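Local coordinates for peptide synthetase, module 7 (Actinoplanes teichomyceticus, PDB 4TX3), which probably serves in the nonribosomal assembly of teicoplanin as a condensation-like domain thought to recruit the cytochrome P450 enzymes that crosslink the peptide, at residues B[217-222]-B[361-366]; B[225-230]-B[355-360]; B[232-237]-B[423-428]. All coordinates share one frame; numbering follows the deposited sequence.

Contact 1 (B[217-222]-B[361-366])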
loop_
_atom_site.group_PDB
_atom_site.type_symbol
_atom_site.label_atom_id
_atom_site.label_comp_id
_atom_site.label_asym_id
_atom_site.label_seq_id
_atom_site.Cartn_x
_atom_site.Cartn_y
_atom_site.Cartn_z
ATOM N N GLN B 217 -34.272 -6.789 19.861
ATOM C CA GLN B 217 -34.056 -5.491 19.228
ATOM C C GLN B 217 -32.759 -4.888 19.760
ATOM O O GLN B 217 -32.133 -4.048 19.107
ATOM C CB GLN B 217 -35.222 -4.530 19.474
ATOM C CG GLN B 217 -35.346 -4.040 20.916
ATOM C CD GLN B 217 -36.472 -3.019 21.134
ATOM O OE1 GLN B 217 -37.405 -2.910 20.327
ATOM N NE2 GLN B 217 -36.383 -2.272 22.236
ATOM N N GLU B 218 -32.363 -5.346 20.944
ATOM C CA GLU B 218 -31.251 -4.779 21.685
ATOM C C GLU B 218 -30.400 -5.865 22.302
ATOM O O GLU B 218 -30.872 -6.972 22.509
ATOM C CB GLU B 218 -31.764 -3.875 22.799
ATOM C CG GLU B 218 -31.522 -2.416 22.596
ATOM C CD GLU B 218 -31.811 -1.593 23.850
ATOM O OE1 GLU B 218 -31.603 -2.106 24.979
ATOM O OE2 GLU B 218 -32.249 -0.428 23.707
ATOM N N THR B 219 -29.153 -5.530 22.617
ATOM C CA THR B 219 -28.286 -6.390 23.414
ATOM C C THR B 219 -28.380 -5.908 24.857
ATOM O O THR B 219 -28.375 -4.700 25.091
ATOM C CB THR B 219 -26.813 -6.337 22.915
ATOM O OG1 THR B 219 -26.764 -6.634 21.512
ATOM C CG2 THR B 219 -25.925 -7.332 23.672
ATOM N N VAL B 220 -28.493 -6.821 25.821
ATOM C CA VAL B 220 -28.491 -6.428 27.233
ATOM C C VAL B 220 -27.092 -6.046 27.685
ATOM O O VAL B 220 -26.181 -6.865 27.632
ATOM C CB VAL B 220 -29.009 -7.551 28.165
ATOM C CG1 VAL B 220 -28.782 -7.166 29.623
ATOM C CG2 VAL B 220 -30.462 -7.809 27.922
ATOM N N LEU B 221 -26.908 -4.815 28.141
ATOM C CA LEU B 221 -25.565 -4.344 28.506
ATOM C C LEU B 221 -25.614 -3.588 29.834
ATOM O O LEU B 221 -26.686 -3.198 30.279
ATOM C CB LEU B 221 -24.998 -3.463 27.386
ATOM C CG LEU B 221 -24.864 -4.103 25.994
ATOM C CD1 LEU B 221 -24.836 -3.037 24.910
ATOM C CD2 LEU B 221 -23.631 -4.999 25.875
ATOM N N PRO B 222 -24.467 -3.381 30.488
ATOM C CA PRO B 222 -24.581 -2.738 31.807
ATOM C C PRO B 222 -24.750 -1.210 31.738
ATOM O O PRO B 222 -23.812 -0.455 32.061
ATOM C CB PRO B 222 -23.258 -3.111 32.485
ATOM C CG PRO B 222 -22.293 -3.199 31.347
ATOM C CD PRO B 222 -23.084 -3.805 30.199
ATOM N N TYR B 361 -27.230 -4.886 15.484
ATOM C CA TYR B 361 -26.227 -5.002 16.542
ATOM C C TYR B 361 -25.850 -3.670 17.165
ATOM O O TYR B 361 -25.915 -2.624 16.527
ATOM C CB TYR B 361 -24.959 -5.714 16.036
ATOM C CG TYR B 361 -24.154 -4.966 15.001
ATOM C CD1 TYR B 361 -24.461 -5.063 13.646
ATOM C CD2 TYR B 361 -23.063 -4.179 15.377
ATOM C CE1 TYR B 361 -23.713 -4.386 12.698
ATOM C CE2 TYR B 361 -22.309 -3.495 14.440
ATOM C CZ TYR B 361 -22.638 -3.604 13.100
ATOM O OH TYR B 361 -21.882 -2.927 12.162
ATOM N N GLN B 362 -25.451 -3.735 18.432
ATOM C CA GLN B 362 -25.131 -2.559 19.217
ATOM C C GLN B 362 -23.692 -2.648 19.752
ATOM O O GLN B 362 -23.162 -1.685 20.333
ATOM C CB GLN B 362 -26.140 -2.399 20.363
ATOM C CG GLN B 362 -27.588 -2.198 19.915
ATOM C CD GLN B 362 -28.253 -3.486 19.454
ATOM O OE1 GLN B 362 -28.133 -4.519 20.102
ATOM N NE2 GLN B 362 -28.947 -3.429 18.321
ATOM N N VAL B 363 -23.069 -3.811 19.553
ATOM C CA VAL B 363 -21.677 -4.032 19.926
ATOM C C VAL B 363 -20.838 -4.327 18.689
ATOM O O VAL B 363 -21.164 -5.239 17.923
ATOM C CB VAL B 363 -21.528 -5.198 20.917
ATOM C CG1 VAL B 363 -20.060 -5.339 21.370
ATOM C CG2 VAL B 363 -22.455 -4.992 22.103
ATOM N N GLY B 364 -19.766 -3.558 18.490
ATOM C CA GLY B 364 -18.911 -3.738 17.332
ATOM C C GLY B 364 -17.504 -4.169 17.700
ATOM O O GLY B 364 -16.997 -3.819 18.777
ATOM N N LEU B 365 -16.865 -4.929 16.811
ATOM C CA LEU B 365 -15.488 -5.352 17.034
ATOM C C LEU B 365 -14.619 -5.191 15.792
ATOM O O LEU B 365 -14.956 -5.647 14.708
ATOM C CB LEU B 365 -15.437 -6.800 17.510
ATOM C CG LEU B 365 -14.046 -7.424 17.645
ATOM C CD1 LEU B 365 -13.190 -6.639 18.605
ATOM C CD2 LEU B 365 -14.172 -8.847 18.112
ATOM N N GLN B 366 -13.487 -4.529 15.981
ATOM C CA GLN B 366 -12.512 -4.300 14.927
ATOM C C GLN B 366 -11.147 -4.820 15.395
ATOM O O GLN B 366 -10.636 -4.382 16.414
ATOM C CB GLN B 366 -12.443 -2.803 14.605
ATOM C CG GLN B 366 -12.427 -2.458 13.141
ATOM C CD GLN B 366 -13.735 -2.769 12.438
ATOM O OE1 GLN B 366 -14.831 -2.729 13.028
ATOM N NE2 GLN B 366 -13.626 -3.093 11.162
HETATM O O HOH W 1 -24.719 -6.155 19.567
#
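Gln362 holds its CG anti to the carbonyl carbon (chi1 -62°) and bends at chi2 (77°), which brings its amide to Thr219, whose OG1 lies beside its own backbone N. The contact joins a loop to the start of strand 363-369 in the C-terminal sheet of the condensation fold. That strand pairs with strand 399-407 through Leu399 and Phe401. Gln362 OE1 accepts a bond from Thr219 OG1 at 2.9 Å, with a C=O...donor angle of 157°. A weak bond from Thr219 N reaches the same oxygen. The other end of the amide, NE2, is bonded to His358 O, so both ends of the amide are held and its rotation is fixed. Beyond this polar pair the contact becomes apolar. Leu221 CD2 lies 4.0 Å from Val363 CG2, and Leu221 CD1 is 4.2 Å from that same methyl carbon. Leu221 also touches Leu273 of helix 261-278, so this side faces the interior. A water closes the polar side: it donates to Thr219 OG1 at 2.9 Å and accepts from Gln362 N at 2.8 Å.

Contact 2 (B[225-230]-B[355-360]); sequences RARPAI and LSRHPV
Arg227 lies along Ser356 and ends against Arg357. Neither loop has regular secondary structure here. Segment 225-230 runs toward strand 235-242, and segment 355-360 leads into strand 363-369, so the contact ties two connections of the condensation fold together at the surface.

The tight part is centred on Ser356. Arg227 puts its CG anti to the backbone N (chi1 -167°) and bends only further out, at chi3. Its CD passes 3.1 Å from Ser356 O and 3.5 Å from Ser356 CB. Arg227 NH1 then donates to Ser356 O at 3.1 Å, with an N-H...acceptor angle of 155°. The carbonyl oxygen meets the edge of the guanidinium, slightly tilted from its plane. Ser356 CB also lies close to Pro228 O of the facing loop. Ser356 OG takes no bond across the contact and pairs with Ser354 OG instead.

Arg357 reaches over one face of the Arg227 guanidinium. Its NE is 3.9 Å from Arg227 NE, and the two guanidinium planes stand 71° apart. The planes are therefore far from a parallel stack.

The other end is looser and lies at the surface. Leu355 CB comes only to 3.9 Å from Ala229 O, and the side chains of Ala229 and Ile230 point away from the facing loop. Leu355, Ala229 and Ile230 are all exposed to solvent.

The two arginines converge on an acid. Glu218 OE2 forms salt bridges with Arg227 NE and Arg357 NH2, and Asp398 OD2 forms another with Arg227 NH2. These carboxylates probably offset the positive charges, which would allow the two guanidinium groups to lie this close together.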
loop_
_atom_site.group_PDB
_atom_site.type_symbol
_atom_site.label_atom_id
_atom_site.label_comp_id
_atom_site.label_asym_id
_atom_site.label_seq_id
_atom_site.Cartn_x
_atom_site.Cartn_y
_atom_site.Cartn_z
ATOM N N ARG B 225 -27.571 4.640 32.298
ATOM C CA ARG B 225 -28.770 5.443 32.051
ATOM C C ARG B 225 -29.630 4.807 30.979
ATOM O O ARG B 225 -29.128 4.081 30.118
ATOM C CB ARG B 225 -28.430 6.859 31.589
ATOM C CG ARG B 225 -27.720 7.708 32.564
ATOM C CD ARG B 225 -26.810 8.676 31.859
ATOM N NE ARG B 225 -25.584 8.745 32.632
ATOM C CZ ARG B 225 -24.400 8.323 32.216
ATOM N NH1 ARG B 225 -24.242 7.847 30.994
ATOM N NH2 ARG B 225 -23.366 8.417 33.030
ATOM N N ALA B 226 -30.920 5.117 31.002
ATOM C CA ALA B 226 -31.823 4.586 29.998
ATOM C C ALA B 226 -31.508 5.208 28.636
ATOM O O ALA B 226 -30.988 6.323 28.564
ATOM C CB ALA B 226 -33.270 4.844 30.387
ATOM N N ARG B 227 -31.817 4.471 27.570
ATOM C CA ARG B 227 -31.630 4.955 26.216
ATOM C C ARG B 227 -32.622 6.074 25.951
ATOM O O ARG B 227 -33.822 5.860 26.065
ATOM C CB ARG B 227 -31.809 3.819 25.208
ATOM C CG ARG B 227 -31.343 4.138 23.801
ATOM C CD ARG B 227 -31.702 3.015 22.825
ATOM N NE ARG B 227 -31.120 1.749 23.239
ATOM C CZ ARG B 227 -29.860 1.403 23.003
ATOM N NH1 ARG B 227 -29.048 2.235 22.346
ATOM N NH2 ARG B 227 -29.411 0.231 23.427
ATOM N N PRO B 228 -32.116 7.281 25.638
ATOM C CA PRO B 228 -32.943 8.429 25.264
ATOM C C PRO B 228 -33.568 8.241 23.893
ATOM O O PRO B 228 -33.036 7.478 23.094
ATOM C CB PRO B 228 -31.949 9.588 25.249
ATOM C CG PRO B 228 -30.660 8.963 24.973
ATOM C CD PRO B 228 -30.690 7.649 25.698
ATOM N N ALA B 229 -34.671 8.930 23.622
ATOM C CA ALA B 229 -35.307 8.847 22.308
ATOM C C ALA B 229 -34.379 9.349 21.203
ATOM O O ALA B 229 -34.250 8.722 20.151
ATOM C CB ALA B 229 -36.604 9.630 22.301
ATOM N N ILE B 230 -33.730 10.481 21.458
ATOM C CA ILE B 230 -32.797 11.065 20.497
ATOM C C ILE B 230 -31.364 11.011 20.993
ATOM O O ILE B 230 -31.051 11.549 22.053
ATOM C CB ILE B 230 -33.136 12.516 20.206
ATOM C CG1 ILE B 230 -34.575 12.637 19.714
ATOM C CG2 ILE B 230 -32.155 13.084 19.205
ATOM C CD1 ILE B 230 -34.994 14.066 19.527
ATOM N N LEU B 355 -34.371 5.825 16.317
ATOM C CA LEU B 355 -33.256 6.755 16.219
ATOM C C LEU B 355 -32.272 6.445 17.317
ATOM O O LEU B 355 -31.082 6.698 17.189
ATOM C CB LEU B 355 -33.714 8.204 16.345
ATOM C CG LEU B 355 -34.730 8.755 15.355
ATOM C CD1 LEU B 355 -34.957 10.236 15.650
ATOM C CD2 LEU B 355 -34.242 8.545 13.936
ATOM N N SER B 356 -32.794 5.899 18.408
ATOM C CA SER B 356 -32.050 5.797 19.656
ATOM C C SER B 356 -31.028 4.669 19.648
ATOM O O SER B 356 -30.257 4.517 20.587
ATOM C CB SER B 356 -33.033 5.600 20.807
ATOM O OG SER B 356 -34.080 4.715 20.431
ATOM N N ARG B 357 -31.021 3.885 18.583
ATOM C CA ARG B 357 -30.350 2.600 18.615
ATOM C C ARG B 357 -29.837 2.196 17.243
ATOM O O ARG B 357 -30.487 2.458 16.228
ATOM C CB ARG B 357 -31.315 1.542 19.153
ATOM C CG ARG B 357 -30.945 0.118 18.833
ATOM C CD ARG B 357 -32.070 -0.831 19.148
ATOM N NE ARG B 357 -32.651 -0.517 20.443
ATOM C CZ ARG B 357 -33.933 -0.223 20.633
ATOM N NH1 ARG B 357 -34.764 -0.211 19.596
ATOM N NH2 ARG B 357 -34.378 0.056 21.858
ATOM N N HIS B 358 -28.662 1.573 17.211
ATOM C CA HIS B 358 -28.187 0.928 15.993
ATOM C C HIS B 358 -28.917 -0.409 15.808
ATOM O O HIS B 358 -28.961 -1.227 16.728
ATOM C CB HIS B 358 -26.671 0.720 16.045
ATOM C CG HIS B 358 -26.063 0.365 14.724
ATOM N ND1 HIS B 358 -25.690 -0.919 14.396
ATOM C CD2 HIS B 358 -25.760 1.129 13.648
ATOM C CE1 HIS B 358 -25.194 -0.936 13.171
ATOM N NE2 HIS B 358 -25.228 0.296 12.697
ATOM N N PRO B 359 -29.497 -0.632 14.616
ATOM C CA PRO B 359 -30.259 -1.848 14.305
ATOM C C PRO B 359 -29.383 -3.111 14.201
ATOM O O PRO B 359 -28.186 -2.988 13.910
ATOM C CB PRO B 359 -30.886 -1.512 12.953
ATOM C CG PRO B 359 -29.915 -0.570 12.339
ATOM C CD PRO B 359 -29.410 0.267 13.453
ATOM N N VAL B 360 -29.980 -4.286 14.435
ATOM C CA VAL B 360 -29.305 -5.588 14.354
ATOM C C VAL B 360 -28.208 -5.790 15.403
ATOM O O VAL B 360 -28.231 -6.785 16.118
ATOM C CB VAL B 360 -28.672 -5.838 12.966
ATOM C CG1 VAL B 360 -28.143 -7.278 12.873
ATOM C CG2 VAL B 360 -29.663 -5.561 11.864
#

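Contact 3 (B[232-237]-B[423-428]). With SO4 (sulfate ion), chain F.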
loop_
_atom_site.group_PDB
_atom_site.type_symbol
_atom_site.label_atom_id
_atom_site.label_comp_id
_atom_site.label_asym_id
_atom_site.label_seq_id
_atom_site.Cartn_x
_atom_site.Cartn_y
_atom_site.Cartn_z
ATOM N N SER B 232 -27.322 11.597 21.495
ATOM C CA SER B 232 -26.342 12.661 21.385
ATOM C C SER B 232 -25.179 12.202 20.512
ATOM O O SER B 232 -24.486 13.014 19.914
ATOM C CB SER B 232 -25.831 13.067 22.758
ATOM O OG SER B 232 -24.866 12.141 23.211
ATOM N N ARG B 233 -24.996 10.885 20.443
ATOM C CA ARG B 233 -23.855 10.244 19.788
ATOM C C ARG B 233 -22.501 10.660 20.361
ATOM O O ARG B 233 -21.480 10.496 19.694
ATOM C CB ARG B 233 -23.855 10.506 18.277
ATOM C CG ARG B 233 -25.074 10.005 17.532
ATOM C CD ARG B 233 -24.886 10.204 16.020
ATOM N NE ARG B 233 -26.099 9.918 15.263
ATOM C CZ ARG B 233 -26.621 10.711 14.330
ATOM N NH1 ARG B 233 -26.031 11.851 14.000
ATOM N NH2 ARG B 233 -27.732 10.352 13.709
ATOM N N ARG B 234 -22.472 11.176 21.588
ATOM C CA ARG B 234 -21.188 11.493 22.220
ATOM C C ARG B 234 -20.461 10.213 22.615
ATOM O O ARG B 234 -21.080 9.197 22.892
ATOM C CB ARG B 234 -21.375 12.396 23.442
ATOM C CG ARG B 234 -21.814 13.821 23.121
ATOM C CD ARG B 234 -22.009 14.669 24.390
ATOM N NE ARG B 234 -23.070 14.121 25.241
ATOM C CZ ARG B 234 -22.887 13.535 26.431
ATOM N NH1 ARG B 234 -21.672 13.464 26.984
ATOM N NH2 ARG B 234 -23.938 13.054 27.096
ATOM N N ALA B 235 -19.141 10.267 22.660
ATOM C CA ALA B 235 -18.358 9.058 22.854
ATOM C C ALA B 235 -17.173 9.284 23.765
ATOM O O ALA B 235 -16.513 10.314 23.687
ATOM C CB ALA B 235 -17.879 8.526 21.512
ATOM N N GLY B 236 -16.903 8.310 24.624
ATOM C CA GLY B 236 -15.694 8.306 25.423
ATOM C C GLY B 236 -14.846 7.125 25.006
ATOM O O GLY B 236 -15.313 6.262 24.265
ATOM N N THR B 237 -13.605 7.072 25.471
ATOM C CA THR B 237 -12.763 5.919 25.190
ATOM C C THR B 237 -12.015 5.468 26.422
ATOM O O THR B 237 -11.881 6.220 27.371
ATOM C CB THR B 237 -11.739 6.202 24.079
ATOM O OG1 THR B 237 -10.936 7.331 24.439
ATOM C CG2 THR B 237 -12.437 6.497 22.775
ATOM N N ALA B 423 -20.854 4.751 24.087
ATOM C CA ALA B 423 -21.849 5.804 24.006
ATOM C C ALA B 423 -21.989 6.438 25.383
ATOM O O ALA B 423 -22.525 5.823 26.306
ATOM C CB ALA B 423 -23.178 5.248 23.512
ATOM N N ALA B 424 -21.502 7.667 25.528
ATOM C CA ALA B 424 -21.457 8.296 26.852
ATOM C C ALA B 424 -22.861 8.524 27.427
ATOM O O ALA B 424 -23.025 8.643 28.635
ATOM C CB ALA B 424 -20.678 9.602 26.793
ATOM N N ASP B 425 -23.863 8.556 26.555
ATOM C CA ASP B 425 -25.259 8.654 26.964
ATOM C C ASP B 425 -25.680 7.493 27.851
ATOM O O ASP B 425 -26.548 7.639 28.712
ATOM C CB ASP B 425 -26.178 8.683 25.738
ATOM C CG ASP B 425 -26.363 10.071 25.169
ATOM O OD1 ASP B 425 -25.649 11.001 25.603
ATOM O OD2 ASP B 425 -27.226 10.229 24.284
ATOM N N LEU B 426 -25.071 6.335 27.607
ATOM C CA LEU B 426 -25.489 5.081 28.216
ATOM C C LEU B 426 -24.515 4.602 29.274
ATOM O O LEU B 426 -24.912 3.936 30.228
ATOM C CB LEU B 426 -25.635 3.991 27.150
ATOM C CG LEU B 426 -26.565 4.239 25.962
ATOM C CD1 LEU B 426 -26.509 3.063 24.991
ATOM C CD2 LEU B 426 -27.988 4.492 26.415
ATOM N N PHE B 427 -23.239 4.930 29.101
ATOM C CA PHE B 427 -22.193 4.404 29.973
ATOM C C PHE B 427 -21.313 5.481 30.598
ATOM O O PHE B 427 -20.949 6.458 29.951
ATOM C CB PHE B 427 -21.280 3.438 29.208
ATOM C CG PHE B 427 -21.997 2.277 28.574
ATOM C CD1 PHE B 427 -22.422 1.196 29.343
ATOM C CD2 PHE B 427 -22.212 2.249 27.199
ATOM C CE1 PHE B 427 -23.061 0.112 28.754
ATOM C CE2 PHE B 427 -22.854 1.173 26.602
ATOM C CZ PHE B 427 -23.280 0.101 27.381
ATOM N N ASP B 428 -20.955 5.260 31.856
ATOM C CA ASP B 428 -19.902 5.998 32.526
ATOM C C ASP B 428 -18.540 5.393 32.208
ATOM O O ASP B 428 -18.456 4.209 31.865
ATOM C CB ASP B 428 -20.129 5.991 34.035
ATOM C CG ASP B 428 -21.219 6.917 34.441
ATOM O OD1 ASP B 428 -21.313 7.985 33.811
ATOM O OD2 ASP B 428 -21.991 6.592 35.369
HETATM S S SO4 F . -25.741 13.965 10.705
HETATM O O1 SO4 F . -26.070 14.014 9.280
HETATM O O2 SO4 F . -25.506 15.324 11.187
HETATM O O3 SO4 F . -26.870 13.391 11.450
HETATM O O4 SO4 F . -24.546 13.132 10.892
HETATM O O HOH W 2 -23.844 8.727 23.329
#
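Ala235 and Ala423 form an antiparallel non-hydrogen-bonded pair, CA to CA 4.9 Å, where strand 235-242 meets the end of strand 413-423 in the C-terminal sheet of the condensation fold. The next backbone link is Ala424 N to Arg234 O at 3.1 Å. Arg234 O also takes a bond from a water, which in turn accepts from Asp425 N. After the pair, segment 423-428 turns away toward helix 429-448, and Ala423 O accepts from both Leu426 N and Phe427 N.

Asp425 carries the side-chain part. Its OD2 receives Ser232 N at 3.1 Å, on the syn side but tilted well out of the carboxylate plane. Its OD1 receives Ser232 OG at 2.8 Å from above that plane. The same hydroxyl oxygen accepts Arg234 N at 3.0 Å, which makes an ST turn.

Arg234 bends at chi3 and brings NH2 to 3.1 Å from Asp425 OD1, a salt bridge. NH2 is the nitrogen that meets OD1, and the guanidinium and carboxylate planes are 54° apart.

Arg233 points the other way. Its extended chain brings NH1 to O3 of a sulfate at 3.1 Å, in the guanidinium plane, and its NH1 and NH2 also bond Arg37 O and Leu29 O, respectively. Arg31 N, Arg39 NE and His142 NE2 also bond the sulfate, which probably came from the crystallisation liquor.

Two donors from Ser232 and one charged partner share the Asp425 carboxylate. This would stabilise its negative charge and fix the turn just before the strand.

In the fold
The first segments of the three contacts follow one another along the connection from helix 200-211 into strand 235-242. Their partners come later, in the order 355-360, 361-366 and 423-428. Contact 2 is thus nested within the loop closed by contact 1, while contact 3 crosses both. The centres lie about 11 Å (contacts 1 and 2), 12 Å (2 and 3) and 14 Å (1 and 3) apart. Contacts 1 and 3 reach the same sheet, through strand 363-369 and through strands 235-242 and 413-423. Glu218 links contact 1 to contact 2, and Leu221 packs on Phe427. Arg225 approaches Asp428, a doubtful, too-short pair, and bonds Asp425 O weakly. The connection thus follows the C-terminal half of the condensation fold.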